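Local coordinates for protein abietadiene synthase, chloroplastic (Abies grandis, PDB 3S9V) that belongs to the plastid terpene synthases, largely helical enzymes that combine an N-terminal terpene synthase domain with a metal-binding domain, at residues F271-A276 with Y453-I458; E481-R486 with V504-Y508; V681-T686 with M754-Q760. All coordinates share one frame; numbering follows the deposited sequence.

Contact 1 of 3, residues F271-A276 with Y453-I458; sequences FERLWA and YMMPYI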
loop_
_atom_site.group_PDB
_atom_site.type_symbol
_atom_site.label_atom_id
_atom_site.label_comp_id
_atom_site.label_asym_id
_atom_site.label_seq_id
_atom_site.Cartn_x
_atom_site.Cartn_y
_atom_site.Cartn_z
ATOM N N PHE A 271 -6.627 0.952 13.893
ATOM C CA PHE A 271 -7.217 0.832 12.579
ATOM C C PHE A 271 -7.282 2.222 11.919
ATOM O O PHE A 271 -6.858 2.400 10.776
ATOM C CB PHE A 271 -8.611 0.197 12.718
ATOM C CG PHE A 271 -9.462 0.290 11.482
ATOM C CD1 PHE A 271 -8.941 -0.013 10.231
ATOM C CD2 PHE A 271 -10.798 0.661 11.579
ATOM C CE1 PHE A 271 -9.737 0.050 9.094
ATOM C CE2 PHE A 271 -11.605 0.729 10.446
ATOM C CZ PHE A 271 -11.074 0.423 9.199
ATOM N N GLU A 272 -7.765 3.214 12.654
ATOM C CA GLU A 272 -7.890 4.558 12.099
ATOM C C GLU A 272 -6.562 5.205 11.706
ATOM O O GLU A 272 -6.439 5.779 10.619
ATOM C CB GLU A 272 -8.627 5.465 13.085
ATOM C CG GLU A 272 -8.807 6.876 12.574
ATOM C CD GLU A 272 -9.795 7.675 13.395
ATOM O OE1 GLU A 272 -9.448 8.128 14.511
ATOM O OE2 GLU A 272 -10.932 7.841 12.919
ATOM N N ARG A 273 -5.567 5.113 12.583
ATOM C CA ARG A 273 -4.264 5.706 12.296
ATOM C C ARG A 273 -3.529 5.052 11.134
ATOM O O ARG A 273 -2.993 5.749 10.271
ATOM C CB ARG A 273 -3.383 5.681 13.547
ATOM C CG ARG A 273 -3.769 6.727 14.597
ATOM C CD ARG A 273 -2.913 6.590 15.843
ATOM N NE ARG A 273 -3.166 7.651 16.818
ATOM C CZ ARG A 273 -4.272 7.751 17.550
ATOM N NH1 ARG A 273 -5.241 6.850 17.427
ATOM N NH2 ARG A 273 -4.410 8.756 18.399
ATOM N N LEU A 274 -3.511 3.720 11.101
ATOM C CA LEU A 274 -2.821 2.995 10.036
ATOM C C LEU A 274 -3.445 3.194 8.658
ATOM O O LEU A 274 -2.732 3.333 7.651
ATOM C CB LEU A 274 -2.760 1.495 10.360
ATOM C CG LEU A 274 -1.817 1.089 11.500
ATOM C CD1 LEU A 274 -2.075 -0.352 11.855
ATOM C CD2 LEU A 274 -0.346 1.292 11.100
ATOM N N TRP A 275 -4.775 3.209 8.615
ATOM C CA TRP A 275 -5.482 3.383 7.356
ATOM C C TRP A 275 -5.401 4.829 6.842
ATOM O O TRP A 275 -5.332 5.070 5.638
ATOM C CB TRP A 275 -6.939 2.938 7.519
ATOM C CG TRP A 275 -7.195 1.545 7.035
ATOM C CD1 TRP A 275 -7.934 1.187 5.950
ATOM C CD2 TRP A 275 -6.666 0.323 7.578
ATOM N NE1 TRP A 275 -7.897 -0.175 5.773
ATOM C CE2 TRP A 275 -7.125 -0.731 6.757
ATOM C CE3 TRP A 275 -5.847 0.019 8.673
ATOM C CZ2 TRP A 275 -6.794 -2.070 6.995
ATOM C CZ3 TRP A 275 -5.515 -1.318 8.913
ATOM C CH2 TRP A 275 -5.989 -2.344 8.074
ATOM N N ALA A 276 -5.397 5.791 7.753
ATOM C CA ALA A 276 -5.303 7.189 7.351
ATOM C C ALA A 276 -3.942 7.433 6.713
ATOM O O ALA A 276 -3.835 8.086 5.666
ATOM C CB ALA A 276 -5.487 8.098 8.566
ATOM N N TYR A 453 -20.992 0.742 8.990
ATOM C CA TYR A 453 -20.396 1.869 9.692
ATOM C C TYR A 453 -19.524 2.703 8.762
ATOM O O TYR A 453 -19.190 2.270 7.657
ATOM C CB TYR A 453 -19.613 1.385 10.926
ATOM C CG TYR A 453 -18.394 0.534 10.644
ATOM C CD1 TYR A 453 -17.119 1.074 10.734
ATOM C CD2 TYR A 453 -18.511 -0.817 10.321
ATOM C CE1 TYR A 453 -15.989 0.296 10.518
ATOM C CE2 TYR A 453 -17.375 -1.612 10.103
ATOM C CZ TYR A 453 -16.114 -1.042 10.207
ATOM O OH TYR A 453 -14.962 -1.789 10.022
ATOM N N MET A 454 -19.179 3.908 9.202
ATOM C CA MET A 454 -18.386 4.814 8.384
ATOM C C MET A 454 -17.155 5.313 9.123
ATOM O O MET A 454 -17.204 5.562 10.326
ATOM C CB MET A 454 -19.250 6.003 7.970
ATOM C CG MET A 454 -20.659 5.609 7.540
ATOM S SD MET A 454 -21.713 7.014 7.164
ATOM C CE MET A 454 -21.362 8.094 8.536
ATOM N N MET A 455 -16.049 5.461 8.401
ATOM C CA MET A 455 -14.829 5.947 9.013
ATOM C C MET A 455 -14.402 7.242 8.323
ATOM O O MET A 455 -13.626 7.220 7.369
ATOM C CB MET A 455 -13.727 4.889 8.916
ATOM C CG MET A 455 -12.985 4.643 10.236
ATOM S SD MET A 455 -13.955 3.757 11.472
ATOM C CE MET A 455 -14.118 2.376 10.666
ATOM N N PRO A 456 -14.919 8.388 8.805
ATOM C CA PRO A 456 -14.663 9.747 8.308
ATOM C C PRO A 456 -13.194 10.103 8.070
ATOM O O PRO A 456 -12.887 10.955 7.232
ATOM C CB PRO A 456 -15.288 10.630 9.389
ATOM C CG PRO A 456 -16.432 9.804 9.864
ATOM C CD PRO A 456 -15.824 8.431 9.968
ATOM N N TYR A 457 -12.284 9.459 8.798
ATOM C CA TYR A 457 -10.868 9.764 8.631
ATOM C C TYR A 457 -10.112 8.809 7.712
ATOM O O TYR A 457 -8.895 8.919 7.555
ATOM C CB TYR A 457 -10.184 9.877 10.000
ATOM C CG TYR A 457 -10.748 11.002 10.849
ATOM C CD1 TYR A 457 -11.645 11.930 10.308
ATOM C CD2 TYR A 457 -10.390 11.144 12.187
ATOM C CE1 TYR A 457 -12.173 12.974 11.080
ATOM C CE2 TYR A 457 -10.911 12.183 12.968
ATOM C CZ TYR A 457 -11.802 13.092 12.406
ATOM O OH TYR A 457 -12.321 14.118 13.167
ATOM N N ILE A 458 -10.831 7.880 7.095
ATOM C CA ILE A 458 -10.214 6.956 6.147
ATOM C C ILE A 458 -10.871 7.174 4.781
ATOM O O ILE A 458 -10.189 7.229 3.755
ATOM C CB ILE A 458 -10.399 5.485 6.554
ATOM C CG1 ILE A 458 -9.832 5.252 7.958
ATOM C CG2 ILE A 458 -9.686 4.589 5.548
ATOM C CD1 ILE A 458 -10.054 3.850 8.490
#
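I458 supplies the main bump of this contact: its CD1 drops into a hollow on helix 269-282 formed by the F271 ring and the first carbons of W275. The methyl lies 4.0 Å from the centroid of the F271 ring and 23° off the normal, a CH-pi contact over the face, with F271 CZ as its nearest ring atom. An adjoining wall is W275 CB, 3.4 Å from I458 CD1. An extended chi2 (176°) pushes that methyl to the far end of the isoleucine, while I458 CG2 reaches the edge of the W275 indole. F271 CE1 in turn stands 3.4 Å above the centre of the W275 ring, so the two aromatic walls pack on each other. M455 SD lies oblique to the F271 ring, 5.1 Å from its centroid, a Met-aromatic contact. Next to F271 on the helix, E272 meets Y457, which lays CB and CD2 against its carboxylate, with OE2 3.4 Å from CD2; OE2 is hydrogen-bonded by the backbone N of E51. No hydrogen bond crosses, so shape joins this loop to the helix. Around it, helix 320-332 packs on F271 and W275, helix 29-46 covers A276 and Y457, and the loop leads from strand 452-453 towards helix 461-491.

Contact 2 of 3, residues E481-R486 with V504-Y508; sequences ELQDLR and VTEIY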
loop_
_atom_site.group_PDB
_atom_site.type_symbol
_atom_site.label_atom_id
_atom_site.label_comp_id
_atom_site.label_asym_id
_atom_site.label_seq_id
_atom_site.Cartn_x
_atom_site.Cartn_y
_atom_site.Cartn_z
ATOM N N GLU A 481 9.267 21.245 -17.482
ATOM C CA GLU A 481 10.629 20.722 -17.415
ATOM C C GLU A 481 10.977 19.877 -18.639
ATOM O O GLU A 481 12.087 19.964 -19.185
ATOM C CB GLU A 481 10.807 19.877 -16.153
ATOM C CG GLU A 481 10.651 20.663 -14.856
ATOM C CD GLU A 481 10.839 19.806 -13.605
ATOM O OE1 GLU A 481 10.737 20.359 -12.488
ATOM O OE2 GLU A 481 11.087 18.588 -13.732
ATOM N N LEU A 482 10.022 19.056 -19.063
ATOM C CA LEU A 482 10.220 18.187 -20.211
ATOM C C LEU A 482 10.536 19.007 -21.456
ATOM O O LEU A 482 11.409 18.644 -22.249
ATOM C CB LEU A 482 8.972 17.336 -20.451
ATOM C CG LEU A 482 9.078 16.387 -21.643
ATOM C CD1 LEU A 482 10.245 15.445 -21.421
ATOM C CD2 LEU A 482 7.781 15.616 -21.821
ATOM N N GLN A 483 9.815 20.111 -21.622
ATOM C CA GLN A 483 10.023 20.990 -22.763
ATOM C C GLN A 483 11.449 21.510 -22.757
ATOM O O GLN A 483 12.151 21.440 -23.769
ATOM C CB GLN A 483 9.049 22.173 -22.723
ATOM C CG GLN A 483 7.607 21.806 -23.010
ATOM C CD GLN A 483 7.447 21.082 -24.332
ATOM O OE1 GLN A 483 7.893 19.943 -24.490
ATOM N NE2 GLN A 483 6.814 21.744 -25.297
ATOM N N ASP A 484 11.878 22.019 -21.608
ATOM C CA ASP A 484 13.219 22.559 -21.489
ATOM C C ASP A 484 14.330 21.522 -21.631
ATOM O O ASP A 484 15.502 21.883 -21.735
ATOM C CB ASP A 484 13.357 23.327 -20.173
ATOM C CG ASP A 484 12.493 24.578 -20.145
ATOM O OD1 ASP A 484 12.629 25.421 -21.061
ATOM O OD2 ASP A 484 11.676 24.719 -19.212
ATOM N N LEU A 485 13.977 20.240 -21.630
ATOM C CA LEU A 485 14.984 19.198 -21.812
ATOM C C LEU A 485 15.033 18.871 -23.291
ATOM O O LEU A 485 16.077 18.507 -23.830
ATOM C CB LEU A 485 14.643 17.932 -21.015
ATOM C CG LEU A 485 15.081 17.941 -19.552
ATOM C CD1 LEU A 485 14.554 16.712 -18.875
ATOM C CD2 LEU A 485 16.602 17.993 -19.459
ATOM N N ARG A 486 13.886 19.004 -23.942
ATOM C CA ARG A 486 13.788 18.735 -25.363
ATOM C C ARG A 486 14.494 19.829 -26.153
ATOM O O ARG A 486 14.966 19.590 -27.260
ATOM C CB ARG A 486 12.326 18.648 -25.784
ATOM C CG ARG A 486 11.657 17.335 -25.441
ATOM C CD ARG A 486 10.168 17.424 -25.710
ATOM N NE ARG A 486 9.491 16.148 -25.510
ATOM C CZ ARG A 486 8.170 16.003 -25.470
ATOM N NH1 ARG A 486 7.380 17.061 -25.613
ATOM N NH2 ARG A 486 7.637 14.803 -25.290
ATOM N N VAL A 504 14.387 11.577 -25.049
ATOM C CA VAL A 504 14.387 12.410 -23.850
ATOM C C VAL A 504 13.155 12.183 -22.974
ATOM O O VAL A 504 13.263 12.129 -21.754
ATOM C CB VAL A 504 14.461 13.914 -24.215
ATOM C CG1 VAL A 504 14.361 14.766 -22.958
ATOM C CG2 VAL A 504 15.763 14.204 -24.942
ATOM N N THR A 505 11.992 12.058 -23.606
ATOM C CA THR A 505 10.735 11.844 -22.889
ATOM C C THR A 505 10.770 10.558 -22.083
ATOM O O THR A 505 10.467 10.542 -20.892
ATOM C CB THR A 505 9.544 11.751 -23.861
ATOM O OG1 THR A 505 9.449 12.959 -24.625
ATOM C CG2 THR A 505 8.253 11.533 -23.095
ATOM N N GLU A 506 11.125 9.477 -22.760
ATOM C CA GLU A 506 11.215 8.160 -22.152
ATOM C C GLU A 506 12.183 8.194 -20.969
ATOM O O GLU A 506 11.928 7.591 -19.929
ATOM C CB GLU A 506 11.686 7.174 -23.219
ATOM C CG GLU A 506 11.748 5.718 -22.833
ATOM C CD GLU A 506 12.072 4.851 -24.041
ATOM O OE1 GLU A 506 11.253 4.831 -24.987
ATOM O OE2 GLU A 506 13.145 4.205 -24.056
ATOM N N ILE A 507 13.283 8.922 -21.130
ATOM C CA ILE A 507 14.293 9.041 -20.084
ATOM C C ILE A 507 13.880 9.985 -18.956
ATOM O O ILE A 507 14.204 9.749 -17.789
ATOM C CB ILE A 507 15.635 9.526 -20.669
ATOM C CG1 ILE A 507 16.249 8.420 -21.527
ATOM C CG2 ILE A 507 16.589 9.928 -19.551
ATOM C CD1 ILE A 507 17.582 8.796 -22.142
ATOM N N TYR A 508 13.167 11.052 -19.298
ATOM C CA TYR A 508 12.727 12.017 -18.296
ATOM C C TYR A 508 11.647 11.405 -17.405
ATOM O O TYR A 508 11.472 11.802 -16.252
ATOM C CB TYR A 508 12.183 13.280 -18.964
ATOM C CG TYR A 508 11.627 14.263 -17.966
ATOM C CD1 TYR A 508 12.465 14.913 -17.064
ATOM C CD2 TYR A 508 10.254 14.492 -17.874
ATOM C CE1 TYR A 508 11.956 15.763 -16.090
ATOM C CE2 TYR A 508 9.730 15.336 -16.902
ATOM C CZ TYR A 508 10.589 15.966 -16.011
ATOM O OH TYR A 508 10.080 16.774 -15.022
#
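L482 and L485 close on Y508 and V504 where two helices of the all-helical terpene synthase fold pack against each other, their short axes 10.1 Å apart and 134° between directions, nearer antiparallel than parallel. The Y508 ring is the central piece. The L482 backbone, around CA, lies over one face, while its CD1 reaches Y508 CD2 at 3.7 Å, and L485 CD1 approaches the ring obliquely at Y508 CD1. Further along, V504 CG1 packs on L485 CB at 3.7 Å and so continues the apolar layer towards R486. With CG of Y508 anti to the backbone N (chi1 176°), the ring spans the gap and delivers its hydroxyl to the opposite helix.

Outside this layer lie two polar grips, one at E481 and one at R486. Y508 OH donates to E481 OE2, which sits near the ring plane, with the carboxylate turned 76° from the ring. OE2 also pairs with R524 NE of helix 521-541 in a salt bridge, which probably helps keep the carboxylate charged and in place. At the other grip the extended R486 side chain carries its guanidinium past L482 CD2, 3.6 Å above its plane, to T505. There R486 NH2 donates to T505 OG1 at 2.7 Å, almost within the guanidinium plane, whereas R486 NE makes a weak bond to the same oxygen at 3.3 Å.

Contact 3 of 3, residues V681-T686 with M754-Q760; sequences VNDTKT and MQLFYMQ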
loop_
_atom_site.group_PDB
_atom_site.type_symbol
_atom_site.label_atom_id
_atom_site.label_comp_id
_atom_site.label_asym_id
_atom_site.label_seq_id
_atom_site.Cartn_x
_atom_site.Cartn_y
_atom_site.Cartn_z
ATOM N N VAL A 681 18.098 -7.789 -14.466
ATOM C CA VAL A 681 16.761 -7.726 -15.035
ATOM C C VAL A 681 16.889 -7.399 -16.514
ATOM O O VAL A 681 16.207 -7.988 -17.348
ATOM C CB VAL A 681 15.871 -6.668 -14.335
ATOM C CG1 VAL A 681 16.304 -5.255 -14.709
ATOM C CG2 VAL A 681 14.413 -6.905 -14.714
ATOM N N ASN A 682 17.795 -6.477 -16.825
ATOM C CA ASN A 682 18.057 -6.053 -18.195
ATOM C C ASN A 682 18.525 -7.233 -19.053
ATOM O O ASN A 682 18.061 -7.413 -20.182
ATOM C CB ASN A 682 19.122 -4.945 -18.182
ATOM C CG ASN A 682 19.454 -4.417 -19.573
ATOM O OD1 ASN A 682 19.998 -5.136 -20.407
ATOM N ND2 ASN A 682 19.133 -3.148 -19.823
ATOM N N ASP A 683 19.426 -8.043 -18.498
ATOM C CA ASP A 683 19.995 -9.195 -19.202
ATOM C C ASP A 683 19.042 -10.371 -19.411
ATOM O O ASP A 683 19.021 -10.966 -20.486
ATOM C CB ASP A 683 21.257 -9.682 -18.473
ATOM C CG ASP A 683 22.517 -8.947 -18.916
ATOM O OD1 ASP A 683 22.433 -7.762 -19.310
ATOM O OD2 ASP A 683 23.603 -9.552 -18.856
ATOM N N THR A 684 18.266 -10.722 -18.393
ATOM C CA THR A 684 17.333 -11.834 -18.527
ATOM C C THR A 684 16.323 -11.541 -19.635
ATOM O O THR A 684 15.757 -12.453 -20.236
ATOM C CB THR A 684 16.563 -12.083 -17.221
ATOM O OG1 THR A 684 15.888 -10.880 -16.831
ATOM C CG2 THR A 684 17.511 -12.520 -16.118
ATOM N N LYS A 685 16.113 -10.258 -19.903
ATOM C CA LYS A 685 15.174 -9.821 -20.922
ATOM C C LYS A 685 15.848 -9.711 -22.290
ATOM O O LYS A 685 15.695 -10.583 -23.142
ATOM C CB LYS A 685 14.594 -8.460 -20.524
ATOM C CG LYS A 685 13.359 -8.019 -21.302
ATOM C CD LYS A 685 12.099 -8.710 -20.793
ATOM C CE LYS A 685 10.843 -8.092 -21.401
ATOM N NZ LYS A 685 9.592 -8.667 -20.823
ATOM N N THR A 686 16.609 -8.636 -22.476
ATOM C CA THR A 686 17.300 -8.354 -23.732
ATOM C C THR A 686 18.191 -9.453 -24.303
ATOM O O THR A 686 18.388 -9.511 -25.521
ATOM C CB THR A 686 18.163 -7.076 -23.623
ATOM O OG1 THR A 686 19.172 -7.262 -22.624
ATOM C CG2 THR A 686 17.298 -5.873 -23.263
ATOM N N MET A 754 14.234 0.123 -13.377
ATOM C CA MET A 754 14.715 -0.954 -14.238
ATOM C C MET A 754 13.817 -2.192 -14.125
ATOM O O MET A 754 13.537 -2.865 -15.115
ATOM C CB MET A 754 16.161 -1.311 -13.888
ATOM C CG MET A 754 17.185 -0.224 -14.237
ATOM S SD MET A 754 17.365 0.101 -16.016
ATOM C CE MET A 754 18.318 -1.345 -16.515
ATOM N N GLN A 755 13.371 -2.497 -12.914
ATOM C CA GLN A 755 12.491 -3.633 -12.724
ATOM C C GLN A 755 11.216 -3.400 -13.546
ATOM O O GLN A 755 10.642 -4.337 -14.090
ATOM C CB GLN A 755 12.134 -3.788 -11.246
ATOM C CG GLN A 755 13.263 -4.310 -10.373
ATOM C CD GLN A 755 13.786 -5.639 -10.858
ATOM O OE1 GLN A 755 13.015 -6.527 -11.198
ATOM N NE2 GLN A 755 15.102 -5.787 -10.884
ATOM N N LEU A 756 10.784 -2.142 -13.645
ATOM C CA LEU A 756 9.579 -1.807 -14.400
ATOM C C LEU A 756 9.798 -1.852 -15.918
ATOM O O LEU A 756 9.018 -2.464 -16.648
ATOM C CB LEU A 756 9.063 -0.420 -14.001
ATOM C CG LEU A 756 7.802 0.054 -14.742
ATOM C CD1 LEU A 756 6.619 -0.846 -14.395
ATOM C CD2 LEU A 756 7.489 1.489 -14.365
ATOM N N PHE A 757 10.861 -1.218 -16.397
ATOM C CA PHE A 757 11.112 -1.209 -17.827
ATOM C C PHE A 757 11.400 -2.584 -18.400
ATOM O O PHE A 757 11.036 -2.863 -19.534
ATOM C CB PHE A 757 12.276 -0.272 -18.174
ATOM C CG PHE A 757 11.915 1.187 -18.161
ATOM C CD1 PHE A 757 12.848 2.145 -18.544
ATOM C CD2 PHE A 757 10.648 1.608 -17.774
ATOM C CE1 PHE A 757 12.526 3.500 -18.542
ATOM C CE2 PHE A 757 10.317 2.955 -17.770
ATOM C CZ PHE A 757 11.260 3.904 -18.155
ATOM N N TYR A 758 12.050 -3.441 -17.621
ATOM C CA TYR A 758 12.403 -4.773 -18.097
ATOM C C TYR A 758 11.667 -5.885 -17.370
ATOM O O TYR A 758 12.167 -7.003 -17.268
ATOM C CB TYR A 758 13.915 -4.982 -17.961
ATOM C CG TYR A 758 14.732 -3.982 -18.743
ATOM C CD1 TYR A 758 14.922 -4.121 -20.121
ATOM C CD2 TYR A 758 15.284 -2.869 -18.114
ATOM C CE1 TYR A 758 15.645 -3.166 -20.853
ATOM C CE2 TYR A 758 15.999 -1.915 -18.827
ATOM C CZ TYR A 758 16.178 -2.065 -20.193
ATOM O OH TYR A 758 16.886 -1.105 -20.880
ATOM N N MET A 759 10.475 -5.581 -16.876
ATOM C CA MET A 759 9.690 -6.571 -16.152
ATOM C C MET A 759 9.258 -7.745 -17.024
ATOM O O MET A 759 9.168 -7.638 -18.251
ATOM C CB MET A 759 8.455 -5.915 -15.517
ATOM C CG MET A 759 7.428 -5.367 -16.496
ATOM S SD MET A 759 6.063 -4.546 -15.628
ATOM C CE MET A 759 5.197 -5.968 -14.949
ATOM N N GLN A 760 9.004 -8.870 -16.368
ATOM C CA GLN A 760 8.564 -10.084 -17.039
ATOM C C GLN A 760 7.185 -9.823 -17.642
ATOM O O GLN A 760 6.201 -9.656 -16.916
ATOM C CB GLN A 760 8.486 -11.232 -16.027
ATOM C CG GLN A 760 8.191 -12.586 -16.641
ATOM C CD GLN A 760 9.284 -13.033 -17.587
ATOM O OE1 GLN A 760 10.427 -13.244 -17.177
ATOM N NE2 GLN A 760 8.940 -13.175 -18.862
#
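The Y758 ring receives N682 over one face, with N682 CA 4.2 Å from the ring centroid and 20° off its normal, a CH-pi contact. N682, T686 and E690 fit the spacing of the NSE/DTE motif, which in class I terpene synthases contributes metal ligands; that role is inferred here from sequence. The N682 amide continues across the ring face, its plane turned 49° from the ring, and brings ND2 to 3.2 Å from Y758 CZ. ND2 is just as near the hydroxyl, but the angle is too poor for a hydrogen bond, so the two groups pack without one. At the ring edge, M754 SD lies in the plane and K685 CG close to it, while the poorly ordered T686 brings CG2 in obliquely.

T686 OG1 donates to N682 O at 2.7 Å from above the carbonyl plane, and T686 N uses the same oxygen, so N682 O accepts two bonds from T686, one the ordinary helical bond and one from its hydroxyl. T686 OG1 also has a weak hydrogen bond with E690 OE2. Y758, just past the end of helix 741-757, lays its ring against N682.

Beside the ring, V681 fits its branches into the last turn of that helix. CG1 packs on M754 CB at 4.0 Å and CG2 on Y758 CB at 3.8 Å, while Q755 bends back at chi2 (-57°) to bring NE2 within 3.6 Å of V681 CB. M723 of helix 712-736 touches both V681 and Q755.

Y758 is the first residue to leave helical geometry, and the chain beyond it presents a carbonyl that K685 takes up. The lysine bends at chi2 and runs extended afterwards, so that K685 NZ donates to M759 O at 2.8 Å.

Overall arrangement
Along the chain the three contacts come in series, each closing before the next opens. Contact 1 stands apart: its centre is about 40 Å from that of contact 2 and about 38 Å from that of contact 3. It joins helix 269-282, of the N-terminal terpene synthase domain, to the loop leading into helix 461-491, which carries one side of contact 2. Contacts 2 and 3 are close neighbours, with centres about 23 Å apart, touching where E506 O meets F757 CZ at 4.1 Å, and helix 768-781 packs on both. Segments 504-508 and 681-686 belong to the metal-binding domain, so the contacts sample two regions of a multidomain chain.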